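Local coordinates for phosphotriesterase homology protein (Escherichia coli, PDB 1BF6) that hydrolyses phosphorylated glyceryl acetates and also acts on aromatic acetates and propionates, using two zinc ions per subunit, at residues T80-Y83 and F87-E90; I122-T127 and V183-L188; V139-A144 and Q172-D177; I154-S159 and L165-L170; V205-I210 and I222-A227. All coordinates share one frame; numbering follows the deposited sequence.

Contact 1 of 5, residues T80-Y83 and F87-E90; sequences TGYY and FFPE
F87 and Y83 meet ring to ring in the loop that leaves strand 75-80 of this TIM barrel at its C-terminal end, where the metal centre lies, and runs on to helix 91-94. The pair is an edge-to-face (T-shaped) stack: the centroids are 5.0 Å apart, the planes stand at 59°, and the tyrosine supplies the edge. Y83 CE2 sits over the centre of the F87 ring, while Y83 CD2 comes to 3.6 Å from F87 CG. With Y83 CG anti to the backbone N (chi1 -165°), the tyrosine side chain lies beside that of F87 and points the same way, which brings its CD2-CE2 edge to the phenylalanine face. The same tyrosine ring packs edge-to-face with the zinc ligand H157, and its side chain comes within about 4 Å of a zinc ion, so F87 backs a neighbour of the metal site. An alanine at F87 has no ring face for the Y83 edge to pack against, and the tyrosine would probably be left freer to turn beside the zinc.

F88 follows, and its CE1 corner meets two atoms placed obliquely to the ring: F88 CE1 lies 3.6 Å from Y82 CB and 3.7 Å from the carbonyl carbon, Y83 C. Helix 134-150 touches this phenylalanine too, through L135, E136 and V139.

P89 then turns its pyrrolidine toward the Y82 ring, whose OH is hydrogen-bonded to E103 and H91. The proline approaches the ring's edge near its plane: P89 CD is 3.8 Å from Y82 CD2 and equally 3.8 Å from Y82 CE2.

Contact 2 of 5, residues I122-T127 and V183-L188; sequences IAEIGT and VGHCDL. With ZN (zinc ion), chain D; ZN (zinc ion), chain C.
E124 and H185 are joined through metal. One zinc ion takes E124 OE1 at 2.2 Å, and H185 NE2 binds the same ion at 2.2 Å; H157 is its third protein ligand. E124 OE2 reaches the second zinc at 2.4 Å, an ion also held by H11, H13 and D242. Each carboxylate oxygen thus serves a different metal, which makes E124 a bridging ligand. Its chain is extended beyond CG (chi2 180°), carrying the carboxylate from strand 122-126 to where its two oxygens span the pair of ions.

Direct contact between the two side chains is slight. E124 OE1 lies near the plane of the imidazole, at its edge, 3.7 Å from H185 NE2, a separation set by their common zinc. The side chains cross at about a right angle, with carboxylate and ring planes turned 49° apart.

A second-shell hydrogen bond governs the histidine: H185 ND1 is bonded to D208, so both ring nitrogens are engaged and the rotation of the imidazole is fixed.

Two zinc ions at the C-terminal ends of the barrel strands are the binuclear centre of the phosphotriesterase family, here bridged by E124 where phosphotriesterase itself uses a carbamylated lysine.

Contact 3 of 5, residues V139-A144 and Q172-D177; sequences VFIAAA and QAHGVD
I141 lies across one face of the H174 imidazole, a CH-pi contact that helps join helix 134-150 to the end of helix 164-173. I141 CG1 is 3.7 Å from the ring centroid and 19° off the ring normal, so it stands over the face but displaced toward the rim on the NE2-CE1 side. The CG2 methyl and CD1, at the end of the CG1 branch, flank it above the rim: I141 CG2 is 3.6 Å from H174 CD2, and I141 CD1 is 3.7 Å from H174 NE2. The two side chains are set obliquely to each other.

Apolar contacts continue along the helix, one turn beyond I141. A144 CB meets V176 CG2 at 3.6 Å and H174 CB at 3.7 Å, so one methyl touches the side chains that flank G175. With only a methyl at A144, the backbones come close here, the CA atoms of A144 and V176 being 6.1 Å apart.

Hydrogen bonds fix the pieces that I141 and A144 pack against. H174 ND1 is bonded to the carbonyl oxygen of L170, in the last turn of the helix that precedes it, which restrains the ring's rotation and presents a face to I141. The carbonyl of H174 is bonded in turn to N148 ND2, a further tie to helix 134-150. In the backbone, G175 N bonds Q172 O at 3.0 Å, and V176 N bonds L171 O.

Those two backbone bonds, with G175 at positive phi (81°) as the C-prime residue, make a Schellman motif ending helix 164-173; G175 and D177 bind beta-D-glucose, as do H147, N148 and R180 nearby.

Contact 4 of 5, residues I154-S159 and L165-L170; sequences ISTHTS and LEQLAL. With ZN (zinc ion), chain D.
Q167 NE2 is gripped by two oxygens: it donates to H157 O at 3.0 Å and is also hydrogen-bonded to T127 OG1. The bond to H157 is bent, with an N-H...O angle of 140°. Its acceptor lies in the glutamine's amide plane, whereas the nitrogen itself stands above the carbonyl plane of H157, 53° out of it. At the other end of the amide, T156 OG1 donates to Q167 OE1 at 2.7 Å. The glutamine chain is extended beyond CG (chi2 -179°), which brings its amide from helix 164-173 to strand 154-157. Strand and helix are the first two elements of a beta-alpha-beta unit completed by strand 181-183, part of the TIM barrel. T158 CG2 packs obliquely against the same amide, 3.7 Å from Q167 NE2. A leucine in place of Q167 would probably leave the buried carbonyl of H157 and hydroxyl of T156 without these mates, and so loosen the strand end that carries a zinc ligand. H157 CB points away from the helix. Beyond it, H157 ND1 binds zinc at 2.3 Å, and H157 NE2 donates to S159 OG, 2.9 Å away and close to the imidazole plane.

Contact 5 of 5, residues V205-I210 and I222-A227; sequences VQFDTI and IAMLHA
F207 wedges its ring against M224 and L225, closing the end of strand 204-207 onto helix 218-230 within a beta-alpha-beta unit of the TIM barrel that continues into strand 237-239. The phenylalanine has by far the most surface buried by the contact, 92 Å², against 45 Å² for L225 and 34 Å² for M224. Its CB points at the helix, and the two helix residues divide its ring between them.

L225 takes a face. The methyl L225 CD2 stands 3.7 Å from the centroid of the F207 ring and only 7° from the ring normal, a nearly centred CH-pi contact. Its distances to the ring carbons are accordingly much alike. The two side chains run antiparallel and overlap, the leucine reaching toward the strand as the phenylalanine reaches toward the helix.

M224 takes the edge. It comes in near the ring plane, with M224 CB 3.5 Å from F207 CE2 and 3.7 Å from F207 CZ, so the ring is met on two perpendicular sides by consecutive residues of one helix. I195 of helix 192-200 and L239 of strand 237-239 also touch the phenylalanine, which places it in the layer between barrel and helices.

The methionine chain is bent at its thioether (chi3 -74°), and its terminal methyl stays close to the same ring atom: M224 CE is 3.9 Å from F207 CE2.

In the fold
From the N terminus, contact 1 comes first: it closes a short loop after strand 75-80 and is finished before the others begin. Contact 2 then opens a long span from strand 122-126 to the segment after strand 181-183, and it holds two smaller loops. Contact 3 closes the one from helix 134-150 to the end of helix 164-173, and contact 4, within that, ties strand 154-157 to helix 164-173. Contact 5 follows in series, closing the loop from strand 204-207 to helix 218-230. Contacts 2 and 4 share a zinc ion, and backbone bonds of T80 and Y83 join contact 1 to strand 122-126. F140 links contacts 3 and 4, whereas contacts 1 and 5 lie on opposite sides of the chain's centre.

Contact 1 of 5, residues T80-Y83 and F87-E90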
# COMPACT_ATOMS: atom_id res chain seq x y z
N THR A 80 9.95 0.77 3.80
CA THR A 80 11.23 0.05 3.67
C THR A 80 10.91 -1.41 3.38
O THR A 80 9.93 -1.96 3.90
CB THR A 80 12.12 0.14 4.95
OG1 THR A 80 13.33 -0.61 4.72
CG2 THR A 80 11.42 -0.44 6.17
N GLY A 81 11.70 -2.04 2.51
CA GLY A 81 11.47 -3.44 2.20
C GLY A 81 12.00 -3.86 0.84
O GLY A 81 12.83 -3.17 0.25
N TYR A 82 11.56 -5.03 0.40
CA TYR A 82 11.93 -5.57 -0.91
C TYR A 82 10.63 -6.00 -1.59
O TYR A 82 9.73 -6.55 -0.95
CB TYR A 82 12.94 -6.72 -0.79
CG TYR A 82 14.36 -6.22 -0.56
CD1 TYR A 82 14.83 -5.98 0.74
CD2 TYR A 82 15.21 -5.95 -1.64
CE1 TYR A 82 16.12 -5.47 0.95
CE2 TYR A 82 16.50 -5.45 -1.43
CZ TYR A 82 16.95 -5.21 -0.14
OH TYR A 82 18.20 -4.66 0.07
N TYR A 83 10.55 -5.75 -2.90
CA TYR A 83 9.36 -5.99 -3.71
C TYR A 83 8.88 -7.42 -3.96
O TYR A 83 8.04 -7.93 -3.23
CB TYR A 83 9.51 -5.20 -5.00
CG TYR A 83 8.25 -5.02 -5.82
CD1 TYR A 83 6.99 -5.07 -5.23
CD2 TYR A 83 8.33 -4.81 -7.20
CE1 TYR A 83 5.84 -4.92 -5.99
CE2 TYR A 83 7.20 -4.66 -7.97
CZ TYR A 83 5.95 -4.71 -7.37
OH TYR A 83 4.84 -4.60 -8.16
N PHE A 87 11.75 -8.60 -9.40
CA PHE A 87 12.36 -7.28 -9.24
C PHE A 87 13.49 -7.17 -8.21
O PHE A 87 14.08 -6.10 -8.04
CB PHE A 87 11.29 -6.23 -8.92
CG PHE A 87 10.23 -6.07 -9.98
CD1 PHE A 87 9.28 -7.06 -10.20
CD2 PHE A 87 10.20 -4.92 -10.77
CE1 PHE A 87 8.30 -6.91 -11.19
CE2 PHE A 87 9.22 -4.76 -11.76
CZ PHE A 87 8.27 -5.75 -11.96
N PHE A 88 13.80 -8.27 -7.52
CA PHE A 88 14.85 -8.23 -6.49
C PHE A 88 16.27 -7.97 -7.00
O PHE A 88 16.65 -8.49 -8.06
CB PHE A 88 14.94 -9.57 -5.73
CG PHE A 88 13.79 -9.87 -4.81
CD1 PHE A 88 13.10 -8.86 -4.14
CD2 PHE A 88 13.42 -11.20 -4.59
CE1 PHE A 88 12.06 -9.17 -3.24
CE2 PHE A 88 12.39 -11.53 -3.70
CZ PHE A 88 11.71 -10.51 -3.03
N PRO A 89 17.05 -7.15 -6.28
CA PRO A 89 18.44 -6.90 -6.72
C PRO A 89 19.15 -8.24 -6.42
O PRO A 89 18.62 -9.08 -5.68
CB PRO A 89 18.92 -5.83 -5.74
CG PRO A 89 17.67 -5.13 -5.32
CD PRO A 89 16.67 -6.24 -5.18
N GLU A 90 20.33 -8.44 -6.99
CA GLU A 90 21.10 -9.67 -6.79
C GLU A 90 21.38 -9.97 -5.32
O GLU A 90 21.31 -11.13 -4.89
CB GLU A 90 22.45 -9.58 -7.52
CG GLU A 90 22.36 -9.30 -9.02
CD GLU A 90 21.80 -10.47 -9.83
OE1 GLU A 90 21.58 -11.56 -9.24
OE2 GLU A 90 21.58 -10.30 -11.05

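Contact 2 of 5, residues I122-T127 and V183-L188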
# COMPACT_ATOMS: atom_id res chain seq x y z
N ILE A 122 6.94 -1.25 6.91
CA ILE A 122 7.74 -2.24 6.17
C ILE A 122 6.79 -2.60 5.04
O ILE A 122 5.79 -3.30 5.23
CB ILE A 122 8.03 -3.49 7.02
CG1 ILE A 122 8.90 -3.11 8.23
CG2 ILE A 122 8.66 -4.59 6.16
CD1 ILE A 122 8.75 -4.05 9.38
N ALA A 123 7.15 -2.18 3.83
CA ALA A 123 6.19 -2.37 2.74
C ALA A 123 6.83 -2.12 1.37
O ALA A 123 7.90 -1.55 1.39
CB ALA A 123 5.14 -1.24 2.88
N GLU A 124 6.24 -2.17 0.18
CA GLU A 124 5.31 -3.17 -0.14
C GLU A 124 6.01 -4.52 -0.32
O GLU A 124 6.88 -4.55 -1.20
CB GLU A 124 4.22 -3.01 -1.24
CG GLU A 124 4.82 -2.73 -2.64
CD GLU A 124 3.58 -2.60 -3.60
OE1 GLU A 124 3.06 -3.67 -3.50
OE2 GLU A 124 3.76 -1.49 -4.06
N ILE A 125 5.84 -5.46 0.61
CA ILE A 125 6.53 -6.72 0.48
C ILE A 125 5.62 -7.71 -0.23
O ILE A 125 4.53 -8.03 0.24
CB ILE A 125 7.12 -7.21 1.83
CG1 ILE A 125 6.03 -7.50 2.85
CG2 ILE A 125 8.04 -6.11 2.42
CD1 ILE A 125 6.57 -8.15 4.13
N GLY A 126 6.06 -8.12 -1.41
CA GLY A 126 5.23 -9.02 -2.19
C GLY A 126 5.66 -10.43 -2.49
O GLY A 126 6.78 -10.87 -2.21
N THR A 127 4.69 -11.17 -3.01
CA THR A 127 4.88 -12.54 -3.42
C THR A 127 4.45 -12.62 -4.89
O THR A 127 3.75 -11.73 -5.40
CB THR A 127 4.09 -13.53 -2.55
OG1 THR A 127 2.72 -13.10 -2.45
CG2 THR A 127 4.70 -13.64 -1.15
N VAL A 183 -2.99 -6.76 4.11
CA VAL A 183 -2.79 -7.47 2.84
C VAL A 183 -3.22 -6.64 1.62
O VAL A 183 -4.41 -6.34 1.44
CB VAL A 183 -3.55 -8.82 2.84
CG1 VAL A 183 -3.31 -9.57 1.54
CG2 VAL A 183 -3.08 -9.67 4.02
N GLY A 184 -2.25 -6.30 0.78
CA GLY A 184 -2.52 -5.48 -0.40
C GLY A 184 -3.09 -6.22 -1.59
O GLY A 184 -2.88 -7.42 -1.77
N HIS A 185 -3.83 -5.47 -2.42
CA HIS A 185 -4.46 -5.99 -3.64
C HIS A 185 -5.38 -7.19 -3.49
O HIS A 185 -5.25 -8.17 -4.22
CB HIS A 185 -3.39 -6.34 -4.68
CG HIS A 185 -2.27 -5.37 -4.74
ND1 HIS A 185 -2.41 -4.01 -4.58
CD2 HIS A 185 -0.94 -5.59 -4.86
CE1 HIS A 185 -1.21 -3.47 -4.60
NE2 HIS A 185 -0.31 -4.41 -4.77
N CYS A 186 -6.32 -7.12 -2.56
CA CYS A 186 -7.25 -8.23 -2.38
C CYS A 186 -8.44 -8.10 -3.32
O CYS A 186 -9.30 -8.99 -3.38
CB CYS A 186 -7.78 -8.27 -0.94
SG CYS A 186 -6.53 -8.58 0.32
N ASP A 187 -8.45 -7.02 -4.10
CA ASP A 187 -9.56 -6.70 -5.01
C ASP A 187 -9.28 -6.80 -6.52
O ASP A 187 -9.68 -5.91 -7.28
CB ASP A 187 -10.08 -5.30 -4.65
CG ASP A 187 -9.04 -4.20 -4.90
OD1 ASP A 187 -7.82 -4.51 -4.95
OD2 ASP A 187 -9.43 -3.02 -5.05
N LEU A 188 -8.62 -7.87 -6.97
CA LEU A 188 -8.34 -8.05 -8.40
C LEU A 188 -9.09 -9.25 -8.99
O LEU A 188 -8.90 -9.61 -10.15
CB LEU A 188 -6.83 -8.13 -8.65
CG LEU A 188 -6.12 -6.78 -8.55
CD1 LEU A 188 -4.61 -6.95 -8.46
CD2 LEU A 188 -6.51 -5.93 -9.73
ZN ZN D . 1.74 -3.89 -5.25
ZN ZN C . 1.96 -0.55 -5.29

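Contact 3 of 5, residues V139-A144 and Q172-D177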
# COMPACT_ATOMS: atom_id res chain seq x y z
N VAL A 139 12.52 -12.67 2.33
CA VAL A 139 12.18 -11.26 2.55
C VAL A 139 11.06 -11.14 3.61
O VAL A 139 11.13 -10.29 4.49
CB VAL A 139 11.81 -10.54 1.22
CG1 VAL A 139 11.12 -9.19 1.51
CG2 VAL A 139 13.09 -10.28 0.40
N PHE A 140 10.04 -12.00 3.54
CA PHE A 140 8.96 -11.98 4.52
C PHE A 140 9.48 -12.32 5.93
O PHE A 140 9.01 -11.75 6.93
CB PHE A 140 7.83 -12.91 4.10
CG PHE A 140 6.76 -12.23 3.29
CD1 PHE A 140 7.01 -11.84 1.97
CD2 PHE A 140 5.52 -11.93 3.85
CE1 PHE A 140 6.04 -11.15 1.22
CE2 PHE A 140 4.54 -11.25 3.11
CZ PHE A 140 4.80 -10.86 1.79
N ILE A 141 10.45 -13.22 6.03
CA ILE A 141 11.01 -13.56 7.35
C ILE A 141 11.78 -12.35 7.90
O ILE A 141 11.67 -12.02 9.08
CB ILE A 141 11.89 -14.83 7.30
CG1 ILE A 141 10.99 -16.03 6.98
CG2 ILE A 141 12.60 -15.05 8.65
CD1 ILE A 141 11.72 -17.27 6.55
N ALA A 142 12.53 -11.68 7.03
CA ALA A 142 13.28 -10.49 7.41
C ALA A 142 12.31 -9.41 7.87
O ALA A 142 12.58 -8.69 8.83
CB ALA A 142 14.11 -9.99 6.23
N ALA A 143 11.17 -9.29 7.18
CA ALA A 143 10.16 -8.30 7.52
C ALA A 143 9.63 -8.59 8.94
O ALA A 143 9.53 -7.68 9.76
CB ALA A 143 9.01 -8.33 6.50
N ALA A 144 9.38 -9.87 9.21
CA ALA A 144 8.90 -10.33 10.51
C ALA A 144 9.93 -9.90 11.56
O ALA A 144 9.58 -9.25 12.54
CB ALA A 144 8.73 -11.82 10.50
N GLN A 172 2.87 -15.05 10.77
CA GLN A 172 2.45 -15.50 12.09
C GLN A 172 3.39 -16.58 12.65
O GLN A 172 3.68 -16.59 13.84
CB GLN A 172 1.02 -16.02 12.04
CG GLN A 172 0.53 -16.59 13.35
CD GLN A 172 -0.95 -16.84 13.36
OE1 GLN A 172 -1.45 -17.72 12.66
NE2 GLN A 172 -1.67 -16.06 14.15
N ALA A 173 3.86 -17.47 11.79
CA ALA A 173 4.79 -18.52 12.21
C ALA A 173 6.08 -17.87 12.73
O ALA A 173 6.83 -18.47 13.52
CB ALA A 173 5.10 -19.47 11.05
N HIS A 174 6.36 -16.66 12.27
CA HIS A 174 7.54 -15.94 12.71
C HIS A 174 7.28 -14.90 13.80
O HIS A 174 8.03 -13.94 13.97
CB HIS A 174 8.31 -15.38 11.52
CG HIS A 174 9.04 -16.43 10.75
ND1 HIS A 174 8.41 -17.26 9.84
CD2 HIS A 174 10.33 -16.86 10.81
CE1 HIS A 174 9.27 -18.15 9.39
NE2 HIS A 174 10.44 -17.93 9.96
N GLY A 175 6.20 -15.11 14.55
CA GLY A 175 5.86 -14.24 15.67
C GLY A 175 5.16 -12.91 15.46
O GLY A 175 5.05 -12.12 16.40
N VAL A 176 4.69 -12.65 14.24
CA VAL A 176 4.00 -11.39 13.96
C VAL A 176 2.53 -11.43 14.36
O VAL A 176 1.83 -12.40 14.06
CB VAL A 176 4.13 -11.00 12.46
CG1 VAL A 176 3.39 -9.70 12.17
CG2 VAL A 176 5.60 -10.87 12.07
N ASP A 177 2.09 -10.41 15.09
CA ASP A 177 0.68 -10.25 15.51
C ASP A 177 0.00 -9.81 14.21
O ASP A 177 0.28 -8.71 13.72
CB ASP A 177 0.58 -9.13 16.55
CG ASP A 177 -0.83 -8.93 17.09
OD1 ASP A 177 -1.82 -9.13 16.35
OD2 ASP A 177 -0.96 -8.54 18.27

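Contact 4 of 5, residues I154-S159 and L165-L170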
# COMPACT_ATOMS: atom_id res chain seq x y z
N ILE A 154 3.43 -4.12 8.81
CA ILE A 154 3.82 -4.71 7.53
C ILE A 154 2.66 -4.57 6.54
O ILE A 154 1.51 -4.88 6.86
CB ILE A 154 4.17 -6.21 7.73
CG1 ILE A 154 5.43 -6.33 8.59
CG2 ILE A 154 4.29 -6.95 6.39
CD1 ILE A 154 5.70 -7.73 9.09
N SER A 155 2.97 -4.10 5.33
CA SER A 155 1.98 -3.91 4.27
C SER A 155 2.45 -4.71 3.06
O SER A 155 3.55 -4.47 2.55
CB SER A 155 1.86 -2.43 3.94
OG SER A 155 0.89 -2.22 2.92
N THR A 156 1.63 -5.64 2.59
CA THR A 156 2.02 -6.52 1.49
C THR A 156 1.47 -6.26 0.08
O THR A 156 0.58 -5.44 -0.12
CB THR A 156 1.69 -7.99 1.85
OG1 THR A 156 0.31 -8.25 1.57
CG2 THR A 156 1.97 -8.28 3.35
N HIS A 157 2.01 -7.02 -0.88
CA HIS A 157 1.60 -7.01 -2.29
C HIS A 157 1.22 -8.44 -2.64
O HIS A 157 2.04 -9.35 -2.49
CB HIS A 157 2.75 -6.58 -3.23
CG HIS A 157 2.57 -6.98 -4.68
ND1 HIS A 157 2.34 -6.04 -5.66
CD2 HIS A 157 2.68 -8.20 -5.26
CE1 HIS A 157 2.32 -6.71 -6.80
NE2 HIS A 157 2.52 -8.02 -6.61
N THR A 158 -0.04 -8.67 -3.01
CA THR A 158 -0.42 -9.99 -3.46
C THR A 158 -0.55 -9.81 -4.98
O THR A 158 -1.06 -8.79 -5.45
CB THR A 158 -1.76 -10.55 -2.88
OG1 THR A 158 -2.86 -9.68 -3.21
CG2 THR A 158 -1.67 -10.75 -1.37
N SER A 159 0.02 -10.75 -5.73
CA SER A 159 -0.04 -10.71 -7.19
C SER A 159 -1.38 -11.26 -7.65
O SER A 159 -1.68 -12.45 -7.48
CB SER A 159 1.13 -11.50 -7.78
OG SER A 159 2.32 -10.74 -7.69
N LEU A 165 -3.36 -15.61 2.26
CA LEU A 165 -3.42 -16.46 3.44
C LEU A 165 -2.04 -17.06 3.76
O LEU A 165 -1.65 -17.16 4.94
CB LEU A 165 -4.48 -17.55 3.28
CG LEU A 165 -5.94 -17.05 3.33
CD1 LEU A 165 -6.89 -18.17 2.92
CD2 LEU A 165 -6.27 -16.56 4.74
N GLU A 166 -1.29 -17.40 2.71
CA GLU A 166 0.06 -17.97 2.84
C GLU A 166 1.02 -16.94 3.44
O GLU A 166 1.88 -17.29 4.26
CB GLU A 166 0.58 -18.45 1.49
CG GLU A 166 -0.02 -19.77 1.01
CD GLU A 166 -1.37 -19.63 0.32
OE1 GLU A 166 -1.88 -18.49 0.16
OE2 GLU A 166 -1.93 -20.67 -0.07
N GLN A 167 0.86 -15.68 3.04
CA GLN A 167 1.69 -14.60 3.57
C GLN A 167 1.43 -14.46 5.07
O GLN A 167 2.36 -14.24 5.85
CB GLN A 167 1.35 -13.25 2.93
CG GLN A 167 1.62 -13.13 1.44
CD GLN A 167 1.28 -11.74 0.91
OE1 GLN A 167 0.62 -10.95 1.58
NE2 GLN A 167 1.76 -11.43 -0.29
N LEU A 168 0.16 -14.53 5.47
CA LEU A 168 -0.22 -14.38 6.88
C LEU A 168 0.30 -15.53 7.73
O LEU A 168 0.76 -15.30 8.85
CB LEU A 168 -1.74 -14.24 7.02
CG LEU A 168 -2.37 -12.98 6.39
CD1 LEU A 168 -3.86 -12.97 6.69
CD2 LEU A 168 -1.70 -11.72 6.94
N ALA A 169 0.19 -16.76 7.21
CA ALA A 169 0.66 -17.96 7.90
C ALA A 169 2.18 -17.87 8.12
O ALA A 169 2.69 -18.22 9.19
CB ALA A 169 0.31 -19.20 7.09
N LEU A 170 2.90 -17.40 7.10
CA LEU A 170 4.36 -17.24 7.19
C LEU A 170 4.74 -16.20 8.25
O LEU A 170 5.61 -16.43 9.11
CB LEU A 170 4.93 -16.83 5.82
CG LEU A 170 6.46 -16.72 5.70
CD1 LEU A 170 7.11 -18.08 5.98
CD2 LEU A 170 6.84 -16.25 4.30
ZN ZN D . 1.74 -3.89 -5.25

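Contact 5 of 5, residues V205-I210 and I222-A227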
# COMPACT_ATOMS: atom_id res chain seq x y z
N VAL A 205 -7.32 -5.96 5.36
CA VAL A 205 -7.31 -6.22 3.92
C VAL A 205 -7.49 -4.90 3.16
O VAL A 205 -8.09 -3.95 3.67
CB VAL A 205 -8.41 -7.23 3.49
CG1 VAL A 205 -8.10 -8.62 4.06
CG2 VAL A 205 -9.80 -6.75 3.94
N GLN A 206 -6.94 -4.85 1.94
CA GLN A 206 -7.04 -3.65 1.13
C GLN A 206 -7.65 -3.81 -0.25
O GLN A 206 -7.39 -4.78 -0.95
CB GLN A 206 -5.67 -3.00 0.99
CG GLN A 206 -5.17 -2.40 2.28
CD GLN A 206 -3.75 -1.92 2.20
OE1 GLN A 206 -3.12 -1.92 1.12
NE2 GLN A 206 -3.22 -1.53 3.34
N PHE A 207 -8.55 -2.88 -0.57
CA PHE A 207 -9.18 -2.80 -1.89
C PHE A 207 -8.43 -1.56 -2.38
O PHE A 207 -8.90 -0.42 -2.22
CB PHE A 207 -10.69 -2.53 -1.77
CG PHE A 207 -11.51 -3.75 -1.41
CD1 PHE A 207 -11.24 -4.49 -0.25
CD2 PHE A 207 -12.58 -4.16 -2.21
CE1 PHE A 207 -12.00 -5.62 0.09
CE2 PHE A 207 -13.35 -5.29 -1.89
CZ PHE A 207 -13.06 -6.02 -0.73
N ASP A 208 -7.22 -1.79 -2.89
CA ASP A 208 -6.34 -0.70 -3.35
C ASP A 208 -6.06 -0.61 -4.85
O ASP A 208 -5.11 0.08 -5.25
CB ASP A 208 -5.00 -0.76 -2.60
CG ASP A 208 -4.36 -2.15 -2.64
OD1 ASP A 208 -4.61 -2.90 -3.60
OD2 ASP A 208 -3.64 -2.49 -1.68
N THR A 209 -6.84 -1.31 -5.66
CA THR A 209 -6.66 -1.26 -7.11
C THR A 209 -7.91 -0.61 -7.75
O THR A 209 -8.27 -0.89 -8.90
CB THR A 209 -6.38 -2.65 -7.72
OG1 THR A 209 -7.46 -3.55 -7.42
CG2 THR A 209 -5.06 -3.23 -7.18
N ILE A 210 -8.57 0.24 -6.96
CA ILE A 210 -9.77 0.95 -7.40
C ILE A 210 -9.45 1.74 -8.67
O ILE A 210 -8.45 2.46 -8.72
CB ILE A 210 -10.26 1.90 -6.29
CG1 ILE A 210 -10.91 1.08 -5.16
CG2 ILE A 210 -11.25 2.93 -6.85
CD1 ILE A 210 -10.98 1.82 -3.83
N ILE A 222 -17.22 -2.97 -5.38
CA ILE A 222 -18.33 -2.44 -4.59
C ILE A 222 -19.17 -3.58 -4.00
O ILE A 222 -19.51 -3.54 -2.82
CB ILE A 222 -19.20 -1.43 -5.43
CG1 ILE A 222 -18.46 -0.09 -5.52
CG2 ILE A 222 -20.59 -1.26 -4.82
CD1 ILE A 222 -19.06 0.88 -6.53
N ALA A 223 -19.43 -4.62 -4.80
CA ALA A 223 -20.21 -5.77 -4.34
C ALA A 223 -19.48 -6.47 -3.17
O ALA A 223 -20.11 -6.88 -2.20
CB ALA A 223 -20.44 -6.74 -5.48
N MET A 224 -18.15 -6.58 -3.27
CA MET A 224 -17.37 -7.21 -2.20
C MET A 224 -17.39 -6.33 -0.96
O MET A 224 -17.51 -6.84 0.16
CB MET A 224 -15.92 -7.51 -2.63
CG MET A 224 -15.80 -8.68 -3.59
SD MET A 224 -14.19 -9.54 -3.52
CE MET A 224 -13.16 -8.35 -4.34
N LEU A 225 -17.31 -5.01 -1.13
CA LEU A 225 -17.36 -4.13 0.03
C LEU A 225 -18.70 -4.29 0.76
O LEU A 225 -18.75 -4.29 1.99
CB LEU A 225 -17.11 -2.67 -0.35
CG LEU A 225 -15.66 -2.36 -0.73
CD1 LEU A 225 -15.54 -0.92 -1.22
CD2 LEU A 225 -14.73 -2.60 0.47
N HIS A 226 -19.78 -4.47 0.00
CA HIS A 226 -21.10 -4.67 0.59
C HIS A 226 -21.15 -5.95 1.42
O HIS A 226 -21.78 -5.99 2.48
CB HIS A 226 -22.19 -4.69 -0.48
CG HIS A 226 -22.69 -3.33 -0.86
ND1 HIS A 226 -23.77 -2.75 -0.24
CD2 HIS A 226 -22.21 -2.41 -1.73
CE1 HIS A 226 -23.93 -1.52 -0.71
NE2 HIS A 226 -23.00 -1.30 -1.61
N ALA A 227 -20.49 -7.00 0.94
CA ALA A 227 -20.45 -8.28 1.65
C ALA A 227 -19.78 -8.08 3.01
O ALA A 227 -20.23 -8.62 4.02
CB ALA A 227 -19.69 -9.33 0.83